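Local coordinates for ORF10 (Moritella marina, PDB 6RIW), which probably condenses acyl units during polyunsaturated fatty acid synthesis, this chain being the ketosynthase-chain length factor part of a longer synthase protein, at residues L119-F124 against G173-L178. Residues are numbered along the deposited sequence; the frame is centred on the assembly and turned at random.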
# COMPACT_ATOMS: atom_id res chain seq x y z
N LEU A 119 2.51 -9.28 -2.15
CA LEU A 119 2.55 -8.43 -3.34
C LEU A 119 2.96 -7.02 -2.95
O LEU A 119 2.24 -6.37 -2.18
CB LEU A 119 1.17 -8.40 -4.01
CG LEU A 119 1.01 -7.51 -5.25
CD1 LEU A 119 1.74 -8.16 -6.42
CD2 LEU A 119 -0.48 -7.28 -5.56
N GLY A 120 4.08 -6.53 -3.48
CA GLY A 120 4.38 -5.11 -3.34
C GLY A 120 3.47 -4.28 -4.24
O GLY A 120 3.19 -4.65 -5.38
N ASN A 121 3.00 -3.13 -3.72
CA ASN A 121 1.99 -2.37 -4.45
C ASN A 121 1.94 -0.93 -3.95
O ASN A 121 2.17 -0.67 -2.76
CB ASN A 121 0.61 -3.04 -4.29
CG ASN A 121 -0.45 -2.43 -5.19
OD1 ASN A 121 -0.15 -1.81 -6.20
ND2 ASN A 121 -1.71 -2.60 -4.79
N LEU A 122 1.67 0.01 -4.86
CA LEU A 122 1.49 1.42 -4.52
C LEU A 122 0.08 1.68 -4.00
O LEU A 122 -0.89 1.13 -4.51
CB LEU A 122 1.71 2.30 -5.76
CG LEU A 122 3.15 2.41 -6.27
CD1 LEU A 122 3.22 2.93 -7.71
CD2 LEU A 122 3.95 3.30 -5.32
N SER A 123 -0.03 2.56 -3.00
CA SER A 123 -1.33 3.01 -2.53
C SER A 123 -1.76 4.30 -3.22
O SER A 123 -2.21 5.23 -2.55
CB SER A 123 -1.29 3.21 -1.01
OG SER A 123 -1.18 1.95 -0.36
N PHE A 124 -1.60 4.38 -4.55
CA PHE A 124 -1.93 5.58 -5.33
C PHE A 124 -3.19 5.36 -6.15
O PHE A 124 -3.50 4.23 -6.52
CB PHE A 124 -0.81 5.90 -6.32
CG PHE A 124 0.45 6.45 -5.72
CD1 PHE A 124 0.52 6.83 -4.39
CD2 PHE A 124 1.57 6.60 -6.53
CE1 PHE A 124 1.70 7.35 -3.88
CE2 PHE A 124 2.74 7.12 -6.03
CZ PHE A 124 2.80 7.50 -4.70
N GLY A 173 -4.87 -3.39 -1.15
CA GLY A 173 -4.79 -4.76 -0.68
C GLY A 173 -5.51 -5.79 -1.54
O GLY A 173 -5.01 -6.90 -1.74
N TYR A 174 -6.68 -5.44 -2.07
CA TYR A 174 -7.46 -6.40 -2.84
C TYR A 174 -6.69 -7.07 -3.99
O TYR A 174 -6.97 -8.26 -4.26
CB TYR A 174 -8.72 -5.72 -3.39
CG TYR A 174 -9.66 -6.68 -4.10
CD1 TYR A 174 -10.23 -7.75 -3.42
CD2 TYR A 174 -9.97 -6.50 -5.45
CE1 TYR A 174 -11.10 -8.64 -4.08
CE2 TYR A 174 -10.82 -7.38 -6.12
CZ TYR A 174 -11.38 -8.45 -5.43
OH TYR A 174 -12.24 -9.32 -6.09
N PRO A 175 -5.76 -6.42 -4.69
CA PRO A 175 -5.05 -7.14 -5.77
C PRO A 175 -4.38 -8.42 -5.30
O PRO A 175 -4.34 -9.41 -6.06
CB PRO A 175 -4.03 -6.11 -6.27
CG PRO A 175 -4.77 -4.78 -6.05
CD PRO A 175 -5.46 -4.97 -4.72
N ALA A 176 -3.84 -8.45 -4.07
CA ALA A 176 -3.24 -9.68 -3.57
C ALA A 176 -4.31 -10.74 -3.29
O ALA A 176 -4.10 -11.93 -3.57
CB ALA A 176 -2.43 -9.40 -2.31
N ALA A 177 -5.45 -10.35 -2.72
CA ALA A 177 -6.53 -11.30 -2.50
C ALA A 177 -7.13 -11.78 -3.81
O ALA A 177 -7.57 -12.93 -3.91
CB ALA A 177 -7.61 -10.68 -1.61
N LEU A 178 -7.16 -10.92 -4.82
CA LEU A 178 -7.70 -11.32 -6.11
C LEU A 178 -6.79 -12.35 -6.77
O LEU A 178 -7.28 -13.33 -7.36
CB LEU A 178 -7.85 -10.11 -7.01
CG LEU A 178 -8.27 -10.42 -8.44
CD1 LEU A 178 -9.73 -10.70 -8.46
CD2 LEU A 178 -7.97 -9.23 -9.34
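Leu119 meets Pro175 and Ala176 in a small apolar contact between strand 115-120 and the first turn of helix 174-183. CD2 of Leu119 lies 3.8 Å from CB of Pro175, and the two side chains cross at about a right angle. Leu119 CD2 is also 3.9 Å from Ala176 N. Lower on the leucine, Leu119 CB lies 4.1 Å from Ala176 CB. In Leu119, chi1 178° sets CG anti to the backbone N, and chi2 73° then turns CD2 to Pro175.

Asn121 is the polar residue whose side chain touches the other segment. Asn121 ND2 lies 4.0 Å from Pro175 CG, a van der Waals approach. It donates a hydrogen bond to Ala172 O and a weak one to Val171 O, in the chain ahead of Gly173. Asn121 thus links segment 119-124 to the chain leading into helix 174-183. No hydrogen bond joins the two segments directly.

The contact is buried packing, away from the magnesium site. A helix covering a sheet face is consistent with the thiolase-like fold of this N-terminal ketosynthase domain. Strand 115-120 runs parallel to strands 189-193 and 217-224. Helix 174-183 packs beside this strand, and Leu89 of helix 88-104 touches both Asn121 and Pro175.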